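Local coordinates for L-fuculose phosphate aldolase (Streptococcus pneumoniae, PDB 4C24), which is a zinc-bearing member of the class II aldolase and adducin family, with an AraD-like fold and four chains in its assembly, at residues K10-I14 with I55-I60; N32-R38 with H83-Y87; D59-M63 with E73-S77. One frame throughout, in Å; residues are numbered along the deposited sequence.

Contact 1: residues K10-I14 with I55-I60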
loop_
_atom_site.group_PDB
_atom_site.type_symbol
_atom_site.label_atom_id
_atom_site.label_comp_id
_atom_site.label_asym_id
_atom_site.label_seq_id
_atom_site.Cartn_x
_atom_site.Cartn_y
_atom_site.Cartn_z
ATOM N N LYS A 10 9.992 -19.111 -23.079
ATOM C CA LYS A 10 8.624 -19.319 -22.613
ATOM C C LYS A 10 8.510 -19.303 -21.087
ATOM O O LYS A 10 7.627 -18.656 -20.505
ATOM C CB LYS A 10 8.046 -20.602 -23.200
ATOM C CG LYS A 10 7.913 -20.575 -24.717
ATOM C CD LYS A 10 7.308 -21.876 -25.211
ATOM C CE LYS A 10 7.053 -21.829 -26.708
ATOM N NZ LYS A 10 6.432 -23.099 -27.183
ATOM N N GLN A 11 9.429 -20.017 -20.441
ATOM C CA GLN A 11 9.462 -20.074 -18.992
ATOM C C GLN A 11 9.708 -18.699 -18.410
ATOM O O GLN A 11 9.142 -18.361 -17.357
ATOM C CB GLN A 11 10.570 -21.000 -18.517
ATOM C CG GLN A 11 10.349 -22.459 -18.842
ATOM C CD GLN A 11 11.613 -23.266 -18.613
ATOM O OE1 GLN A 11 12.670 -22.944 -19.154
ATOM N NE2 GLN A 11 11.515 -24.296 -17.786
ATOM N N GLU A 12 10.568 -17.929 -19.086
ATOM C CA GLU A 12 10.906 -16.588 -18.636
ATOM C C GLU A 12 9.704 -15.658 -18.715
ATOM O O GLU A 12 9.473 -14.883 -17.785
ATOM C CB GLU A 12 12.128 -16.014 -19.346
ATOM C CG GLU A 12 12.697 -14.778 -18.656
ATOM C CD GLU A 12 13.942 -14.218 -19.321
ATOM O OE1 GLU A 12 13.954 -14.061 -20.565
ATOM O OE2 GLU A 12 14.909 -13.920 -18.593
ATOM N N LEU A 13 8.912 -15.750 -19.777
ATOM C CA LEU A 13 7.660 -14.975 -19.841
ATOM C C LEU A 13 6.756 -15.265 -18.661
ATOM O O LEU A 13 6.196 -14.374 -18.058
ATOM C CB LEU A 13 6.909 -15.251 -21.132
ATOM C CG LEU A 13 7.563 -14.685 -22.367
ATOM C CD1 LEU A 13 6.928 -15.282 -23.590
ATOM C CD2 LEU A 13 7.406 -13.171 -22.426
ATOM N N ILE A 14 6.640 -16.539 -18.307
ATOM C CA ILE A 14 5.833 -16.960 -17.173
ATOM C C ILE A 14 6.371 -16.390 -15.868
ATOM O O ILE A 14 5.608 -15.872 -15.050
ATOM C CB ILE A 14 5.784 -18.496 -17.104
ATOM C CG1 ILE A 14 5.214 -19.029 -18.406
ATOM C CG2 ILE A 14 4.959 -18.971 -15.913
ATOM C CD1 ILE A 14 3.881 -18.428 -18.729
ATOM N N ILE A 55 -0.792 -19.541 -16.345
ATOM C CA ILE A 55 -0.191 -19.688 -17.671
ATOM C C ILE A 55 0.854 -20.810 -17.701
ATOM O O ILE A 55 1.813 -20.806 -16.916
ATOM C CB ILE A 55 0.430 -18.368 -18.193
ATOM C CG1 ILE A 55 -0.614 -17.250 -18.197
ATOM C CG2 ILE A 55 1.004 -18.558 -19.598
ATOM C CD1 ILE A 55 -0.036 -15.903 -18.583
ATOM N N LYS A 56 0.655 -21.762 -18.617
ATOM C CA LYS A 56 1.624 -22.826 -18.869
ATOM C C LYS A 56 2.418 -22.522 -20.126
ATOM O O LYS A 56 1.984 -21.726 -20.973
ATOM C CB LYS A 56 0.908 -24.157 -19.067
ATOM C CG LYS A 56 0.053 -24.607 -17.897
ATOM C CD LYS A 56 -0.433 -26.015 -18.174
ATOM C CE LYS A 56 -1.758 -26.312 -17.498
ATOM N NZ LYS A 56 -2.856 -26.314 -18.504
ATOM N N GLU A 57 3.573 -23.166 -20.259
ATOM C CA GLU A 57 4.404 -23.031 -21.443
ATOM C C GLU A 57 3.590 -23.235 -22.731
ATOM O O GLU A 57 3.771 -22.501 -23.706
ATOM C CB GLU A 57 5.596 -23.996 -21.365
ATOM C CG GLU A 57 6.635 -23.788 -22.446
ATOM C CD GLU A 57 7.995 -24.365 -22.097
ATOM O OE1 GLU A 57 8.374 -24.355 -20.906
ATOM O OE2 GLU A 57 8.695 -24.812 -23.028
ATOM N N SER A 58 2.673 -24.202 -22.720
ATOM C CA SER A 58 1.854 -24.492 -23.884
ATOM C C SER A 58 0.838 -23.404 -24.211
ATOM O O SER A 58 0.267 -23.424 -25.286
ATOM C CB SER A 58 1.172 -25.862 -23.759
ATOM O OG SER A 58 0.265 -25.903 -22.673
ATOM N N ASP A 59 0.601 -22.480 -23.279
ATOM C CA ASP A 59 -0.316 -21.349 -23.521
ATOM C C ASP A 59 0.384 -20.181 -24.208
ATOM O O ASP A 59 -0.293 -19.270 -24.734
ATOM C CB ASP A 59 -0.892 -20.803 -22.212
ATOM C CG ASP A 59 -1.852 -21.769 -21.524
ATOM O OD1 ASP A 59 -2.692 -22.408 -22.206
ATOM O OD2 ASP A 59 -1.773 -21.854 -20.276
ATOM N N ILE A 60 1.713 -20.165 -24.154
ATOM C CA ILE A 60 2.509 -19.110 -24.845
ATOM C C ILE A 60 2.304 -19.261 -26.338
ATOM O O ILE A 60 2.276 -20.363 -26.890
ATOM C CB ILE A 60 4.024 -19.103 -24.477
ATOM C CG1 ILE A 60 4.209 -18.918 -22.963
ATOM C CG2 ILE A 60 4.826 -18.057 -25.291
ATOM C CD1 ILE A 60 3.701 -17.590 -22.426
HETATM O O HOH W 1 3.525 -22.635 -26.480
#
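Ile60 is the bump of this interface, and Lys10, Leu13 and Ile14, on one flank of the helix, supply its hollow. Its CG2 branch rests on Leu13 CD1 at 3.9 Å and on Lys10 CG at 4.0 Å. The other branch ends in CD1, which turns toward Ile14 CD1. With CG1 beside its own backbone N (chi1 -58°), Ile60 spreads its two branches over different helical residues. Ile14 also reaches on toward Ile55, but it is modelled in two conformers and its CD1 comes too close to Ile55 to be trusted, so its contacts with both isoleucines are doubtful in detail.

Glu57 lies across Lys10, its chain at about a right angle to the lysine's. In the conformer described, one of two, Glu57 CG approaches Lys10 CD and OE2 bonds to Ser7. Past this crossing the extended Lys10 chain carries NZ to a water at 3.0 Å; that water donates to both Glu57 O and Ile60 O, and NZ also forms a salt bridge with Glu71. Within the loop, Lys56 N bonds to Asp59 OD2 (2.9 Å, nearly straight at 175°).

Helix 7-22 is thus packed on the loop that leads into strand 61-64. Leu13 and Ile60 both touch Ala44 of strand 42-45, Leu13 also meets Leu169 of helix 169-192, and Ile55 packs on Pro47 and Ile50.

Contact 2: residues N32-R38 with H83-Y87. With SO4 (sulfate ion), chain E.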
loop_
_atom_site.group_PDB
_atom_site.type_symbol
_atom_site.label_atom_id
_atom_site.label_comp_id
_atom_site.label_asym_id
_atom_site.label_seq_id
_atom_site.Cartn_x
_atom_site.Cartn_y
_atom_site.Cartn_z
ATOM N N ASN A 32 0.438 -7.900 -20.463
ATOM C CA ASN A 32 1.006 -8.909 -21.392
ATOM C C ASN A 32 2.500 -8.727 -21.520
ATOM O O ASN A 32 3.038 -7.656 -21.280
ATOM C CB ASN A 32 0.301 -8.954 -22.772
ATOM C CG ASN A 32 -0.364 -7.637 -23.127
ATOM O OD1 ASN A 32 0.298 -6.731 -23.617
ATOM N ND2 ASN A 32 -1.670 -7.533 -22.874
ATOM N N LEU A 33 3.189 -9.803 -21.881
ATOM C CA LEU A 33 4.628 -9.769 -22.027
ATOM C C LEU A 33 4.983 -10.484 -23.309
ATOM O O LEU A 33 4.310 -11.450 -23.714
ATOM C CB LEU A 33 5.351 -10.503 -20.882
ATOM C CG LEU A 33 5.065 -10.047 -19.458
ATOM C CD1 LEU A 33 3.746 -10.619 -18.922
ATOM C CD2 LEU A 33 6.213 -10.368 -18.525
ATOM N N SER A 34 6.080 -10.048 -23.901
ATOM C CA SER A 34 6.601 -10.707 -25.074
ATOM C C SER A 34 8.110 -10.608 -25.137
ATOM O O SER A 34 8.742 -9.760 -24.483
ATOM C CB SER A 34 5.993 -10.083 -26.326
ATOM O OG SER A 34 6.565 -8.821 -26.571
ATOM N N VAL A 35 8.677 -11.535 -25.917
ATOM C CA VAL A 35 10.075 -11.467 -26.298
ATOM C C VAL A 35 10.172 -11.709 -27.790
ATOM O O VAL A 35 9.363 -12.436 -28.373
ATOM C CB VAL A 35 10.976 -12.511 -25.577
ATOM C CG1 VAL A 35 11.314 -12.061 -24.161
ATOM C CG2 VAL A 35 10.354 -13.906 -25.623
ATOM N N PHE A 36 11.175 -11.092 -28.401
ATOM C CA PHE A 36 11.452 -11.273 -29.817
ATOM C C PHE A 36 12.832 -11.886 -29.996
ATOM O O PHE A 36 13.823 -11.379 -29.476
ATOM C CB PHE A 36 11.376 -9.923 -30.547
ATOM C CG PHE A 36 11.312 -10.054 -32.044
ATOM C CD1 PHE A 36 10.164 -10.548 -32.657
ATOM C CD2 PHE A 36 12.396 -9.693 -32.836
ATOM C CE1 PHE A 36 10.096 -10.679 -34.040
ATOM C CE2 PHE A 36 12.327 -9.816 -34.222
ATOM C CZ PHE A 36 11.185 -10.319 -34.814
ATOM N N ASP A 37 12.880 -12.995 -30.734
ATOM C CA ASP A 37 14.136 -13.656 -31.057
ATOM C C ASP A 37 14.552 -13.095 -32.411
ATOM O O ASP A 37 13.872 -13.349 -33.418
ATOM C CB ASP A 37 13.869 -15.166 -31.109
ATOM C CG ASP A 37 15.108 -15.989 -31.400
ATOM O OD1 ASP A 37 16.000 -15.551 -32.154
ATOM O OD2 ASP A 37 15.168 -17.122 -30.859
ATOM N N ARG A 38 15.638 -12.318 -32.446
ATOM C CA ARG A 38 16.089 -11.658 -33.692
ATOM C C ARG A 38 16.657 -12.596 -34.752
ATOM O O ARG A 38 16.559 -12.317 -35.946
ATOM C CB ARG A 38 17.123 -10.566 -33.406
ATOM C CG ARG A 38 16.579 -9.396 -32.620
ATOM C CD ARG A 38 15.852 -8.429 -33.523
ATOM N NE ARG A 38 15.172 -7.444 -32.705
ATOM C CZ ARG A 38 14.304 -6.553 -33.156
ATOM N NH1 ARG A 38 14.004 -6.500 -34.449
ATOM N NH2 ARG A 38 13.738 -5.713 -32.296
ATOM N N HIS A 83 2.762 -5.100 -29.426
ATOM C CA HIS A 83 4.119 -5.569 -29.221
ATOM C C HIS A 83 4.859 -5.767 -30.528
ATOM O O HIS A 83 5.984 -5.273 -30.706
ATOM C CB HIS A 83 4.101 -6.962 -28.510
ATOM C CG HIS A 83 3.635 -6.923 -27.088
ATOM N ND1 HIS A 83 4.442 -7.275 -26.023
ATOM C CD2 HIS A 83 2.450 -6.527 -26.550
ATOM C CE1 HIS A 83 3.760 -7.150 -24.897
ATOM N NE2 HIS A 83 2.558 -6.660 -25.184
ATOM N N LEU A 84 4.221 -6.477 -31.462
ATOM C CA LEU A 84 4.862 -6.826 -32.715
ATOM C C LEU A 84 5.359 -5.612 -33.515
ATOM O O LEU A 84 6.465 -5.629 -34.052
ATOM C CB LEU A 84 3.933 -7.686 -33.551
ATOM C CG LEU A 84 4.552 -8.342 -34.783
ATOM C CD1 LEU A 84 5.713 -9.284 -34.421
ATOM C CD2 LEU A 84 3.481 -9.043 -35.611
ATOM N N ILE A 85 4.551 -4.539 -33.560
ATOM C CA ILE A 85 4.956 -3.373 -34.346
ATOM C C ILE A 85 6.217 -2.706 -33.776
ATOM O O ILE A 85 7.015 -2.118 -34.511
ATOM C CB ILE A 85 3.792 -2.375 -34.489
ATOM C CG1 ILE A 85 4.044 -1.447 -35.673
ATOM C CG2 ILE A 85 3.507 -1.627 -33.184
ATOM C CD1 ILE A 85 2.903 -0.473 -35.903
ATOM N N GLN A 86 6.424 -2.823 -32.460
ATOM C CA GLN A 86 7.663 -2.354 -31.891
ATOM C C GLN A 86 8.828 -3.148 -32.448
ATOM O O GLN A 86 9.821 -2.595 -32.859
ATOM C CB GLN A 86 7.643 -2.410 -30.366
ATOM C CG GLN A 86 6.495 -1.640 -29.721
ATOM C CD GLN A 86 6.757 -0.133 -29.645
ATOM O OE1 GLN A 86 7.884 0.332 -29.837
ATOM N NE2 GLN A 86 5.725 0.619 -29.273
ATOM N N TYR A 87 8.708 -4.481 -32.434
ATOM C CA TYR A 87 9.810 -5.269 -32.924
ATOM C C TYR A 87 10.092 -5.056 -34.412
ATOM O O TYR A 87 11.234 -5.151 -34.854
ATOM C CB TYR A 87 9.532 -6.736 -32.667
ATOM C CG TYR A 87 9.402 -7.091 -31.218
ATOM C CD1 TYR A 87 10.356 -6.693 -30.297
ATOM C CD2 TYR A 87 8.279 -7.797 -30.759
ATOM C CE1 TYR A 87 10.250 -7.050 -28.957
ATOM C CE2 TYR A 87 8.148 -8.151 -29.415
ATOM C CZ TYR A 87 9.138 -7.796 -28.520
ATOM O OH TYR A 87 9.021 -8.142 -27.190
HETATM S S SO4 E . -4.730 -9.791 -22.773
HETATM O O1 SO4 E . -5.452 -10.191 -23.999
HETATM O O2 SO4 E . -5.016 -8.367 -22.563
HETATM O O3 SO4 E . -5.294 -10.652 -21.714
HETATM O O4 SO4 E . -3.269 -9.966 -22.922
#
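Ser34 OG, set between its backbone N and carbonyl carbon (chi1 74°), faces the helix and bonds to two side chains at once, His83 ND1 at 2.7 Å and Tyr87 OH at 2.6 Å, approaching both rings at the edge. Across the imidazole, His83 NE2 donates to Asn32 OD1 (2.8 Å, 153°), the ring and amide planes steeply inclined. Both ring nitrogens are therefore engaged, which fixes the imidazole's rotation. Next along the strand, Phe36 CB sits over the centre of the Tyr87 ring, 3.3 Å from its centroid, while Tyr87 CB lies over a face of Phe36; the rings are nearly parallel (17°) but slid apart.

These contacts come from alternate residues: Asn32, Ser34 and Phe36 point to helix 80-89, whereas Leu33 and Val35 face helix 7-22, so this strand of the AraD-like fold has a helix on each face. The axes of strand 32-37 and of the 83-87 helical segment pass 9.5 Å apart.

Farther out, Arg38 NH1 donates to Tyr87 O at 3.1 Å, and its guanidinium is anchored by Asp94 and Ile93. At the other end, Asn32 is bonded through its backbone to the zinc ligand His98, and its ND2 donates to sulfate O4 at 2.9 Å.

Contact 3: residues D59-M63 with E73-S77. With SO4 (sulfate ion), chain E.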
loop_
_atom_site.group_PDB
_atom_site.type_symbol
_atom_site.label_atom_id
_atom_site.label_comp_id
_atom_site.label_asym_id
_atom_site.label_seq_id
_atom_site.Cartn_x
_atom_site.Cartn_y
_atom_site.Cartn_z
ATOM N N ASP A 59 0.601 -22.480 -23.279
ATOM C CA ASP A 59 -0.316 -21.349 -23.521
ATOM C C ASP A 59 0.384 -20.181 -24.208
ATOM O O ASP A 59 -0.293 -19.270 -24.734
ATOM C CB ASP A 59 -0.892 -20.803 -22.212
ATOM C CG ASP A 59 -1.852 -21.769 -21.524
ATOM O OD1 ASP A 59 -2.692 -22.408 -22.206
ATOM O OD2 ASP A 59 -1.773 -21.854 -20.276
ATOM N N ILE A 60 1.713 -20.165 -24.154
ATOM C CA ILE A 60 2.509 -19.110 -24.845
ATOM C C ILE A 60 2.304 -19.261 -26.338
ATOM O O ILE A 60 2.276 -20.363 -26.890
ATOM C CB ILE A 60 4.024 -19.103 -24.477
ATOM C CG1 ILE A 60 4.209 -18.918 -22.963
ATOM C CG2 ILE A 60 4.826 -18.057 -25.291
ATOM C CD1 ILE A 60 3.701 -17.590 -22.426
ATOM N N VAL A 61 2.103 -18.126 -26.996
ATOM C CA VAL A 61 1.857 -18.113 -28.414
ATOM C C VAL A 61 3.086 -17.579 -29.115
ATOM O O VAL A 61 3.699 -16.596 -28.667
ATOM C CB VAL A 61 0.619 -17.254 -28.789
ATOM C CG1 VAL A 61 0.441 -17.226 -30.292
ATOM C CG2 VAL A 61 -0.653 -17.778 -28.128
ATOM N N VAL A 62 3.465 -18.238 -30.207
ATOM C CA VAL A 62 4.651 -17.821 -30.947
ATOM C C VAL A 62 4.184 -17.403 -32.327
ATOM O O VAL A 62 3.391 -18.084 -32.969
ATOM C CB VAL A 62 5.699 -18.955 -31.048
ATOM C CG1 VAL A 62 6.945 -18.478 -31.787
ATOM C CG2 VAL A 62 6.055 -19.405 -29.642
ATOM N N MET A 63 4.655 -16.241 -32.766
ATOM C CA MET A 63 4.225 -15.636 -33.996
ATOM C C MET A 63 5.407 -15.241 -34.847
ATOM O O MET A 63 6.440 -14.882 -34.315
ATOM C CB MET A 63 3.560 -14.333 -33.606
ATOM C CG MET A 63 2.219 -14.086 -34.209
ATOM S SD MET A 63 1.764 -12.562 -33.371
ATOM C CE MET A 63 0.782 -13.242 -32.041
ATOM N N GLU A 73 -2.014 -23.045 -29.247
ATOM C CA GLU A 73 -3.414 -23.152 -29.629
ATOM C C GLU A 73 -4.250 -22.061 -28.993
ATOM O O GLU A 73 -5.395 -21.874 -29.374
ATOM C CB GLU A 73 -3.982 -24.505 -29.204
ATOM C CG GLU A 73 -2.992 -25.648 -29.322
ATOM C CD GLU A 73 -3.048 -26.339 -30.662
ATOM O OE1 GLU A 73 -3.113 -25.651 -31.706
ATOM O OE2 GLU A 73 -3.028 -27.584 -30.665
ATOM N N ARG A 74 -3.675 -21.377 -28.008
ATOM C CA ARG A 74 -4.366 -20.274 -27.330
ATOM C C ARG A 74 -4.370 -19.077 -28.229
ATOM O O ARG A 74 -3.489 -18.925 -29.050
ATOM C CB ARG A 74 -3.667 -19.887 -26.031
ATOM C CG ARG A 74 -3.675 -20.961 -24.964
ATOM C CD ARG A 74 -5.081 -21.265 -24.478
ATOM N NE ARG A 74 -5.021 -22.098 -23.284
ATOM C CZ ARG A 74 -6.065 -22.445 -22.536
ATOM N NH1 ARG A 74 -7.288 -22.035 -22.843
ATOM N NH2 ARG A 74 -5.873 -23.206 -21.470
ATOM N N LEU A 75 -5.391 -18.247 -28.072
ATOM C CA LEU A 75 -5.389 -16.926 -28.681
ATOM C C LEU A 75 -4.309 -16.092 -28.018
ATOM O O LEU A 75 -4.175 -16.094 -26.783
ATOM C CB LEU A 75 -6.752 -16.251 -28.538
ATOM C CG LEU A 75 -7.913 -16.785 -29.399
ATOM C CD1 LEU A 75 -9.046 -15.769 -29.425
ATOM C CD2 LEU A 75 -7.486 -17.131 -30.819
ATOM N N PRO A 76 -3.513 -15.380 -28.834
ATOM C CA PRO A 76 -2.496 -14.509 -28.269
ATOM C C PRO A 76 -3.149 -13.319 -27.571
ATOM O O PRO A 76 -4.326 -12.997 -27.827
ATOM C CB PRO A 76 -1.726 -14.017 -29.497
ATOM C CG PRO A 76 -2.695 -14.130 -30.620
ATOM C CD PRO A 76 -3.501 -15.360 -30.307
ATOM N N SER A 77 -2.386 -12.710 -26.679
ATOM C CA SER A 77 -2.790 -11.436 -26.048
ATOM C C SER A 77 -3.501 -10.548 -27.064
ATOM O O SER A 77 -3.050 -10.447 -28.205
ATOM C CB SER A 77 -1.562 -10.694 -25.580
ATOM O OG SER A 77 -1.904 -9.371 -25.193
HETATM S S SO4 E . -4.730 -9.791 -22.773
HETATM O O1 SO4 E . -5.452 -10.191 -23.999
HETATM O O2 SO4 E . -5.016 -8.367 -22.563
HETATM O O3 SO4 E . -5.294 -10.652 -21.714
HETATM O O4 SO4 E . -3.269 -9.966 -22.922
HETATM O O HOH W 2 -1.015 -21.339 -26.928
#
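Arg74 bends at its second torsion (chi2 -65°) and runs extended from there, which lays its chain alongside Asp59, both side chains pointing the same way. The bend brings NE to 2.6 Å from Asp59 OD1, with an N-H...O angle of 156°, in a salt bridge that a weak bond from NH2 at 3.4 Å supplements. Asp59 OD1 lies near the guanidinium plane, at its edge, but the arginine comes from above the carboxylate plane, 40° out of it. The two groups are therefore not coplanar, and a single oxygen takes both N-H groups instead of the paired two-oxygen geometry.

Beyond this bridge the contact turns apolar. Val61 directs CG2 against the 73-77 backbone, 3.2 Å from Arg74 O and 3.8 Å from Pro76 CA, while its CG1 faces the proline ring. Met63, in one of its two modelled conformers, bends at its third torsion and brings CE against Pro76 CB, the two side chains crossing at about a right angle. A water accepts from Arg74 N at 2.9 Å and donates weakly to Ile60 O, bridging the two backbones. At the far end Ser77 OG donates to sulfate O4 at 2.7 Å.

Strands 61-64 and 69-71 are antiparallel neighbours, and 73-77 turns back over Val61 and Met63 on its way to helix 80-89. Ile60 and Val62 point instead to helix 7-22, while Met43 and Ile45 of strand 42-45 bond to the backbone of strand 61-64.

Contacts 1 and 3 share Asp59 and Ile60, and their centres lie about 9 Å apart: helix 7-22 covers one side of the 59-63 segment, and 73-77 the other. Contacts 1 and 2, with centres about 15 Å apart, meet where Leu13 CD2 packs on Leu33 CB at 3.7 Å, so helix 7-22 joins both. Contacts 2 and 3, with centres about 13 Å apart, converge on one sulfate, which Asn32, Ser77, Ser78, Ser48 and Gly49 all bind; Asn32 ND2 and Ser77 OG are 3.0 Å from each other. The Asn32 side chain is about 5 Å from the zinc, whereas those of Ile55 and Pro76 are each about 14 Å away.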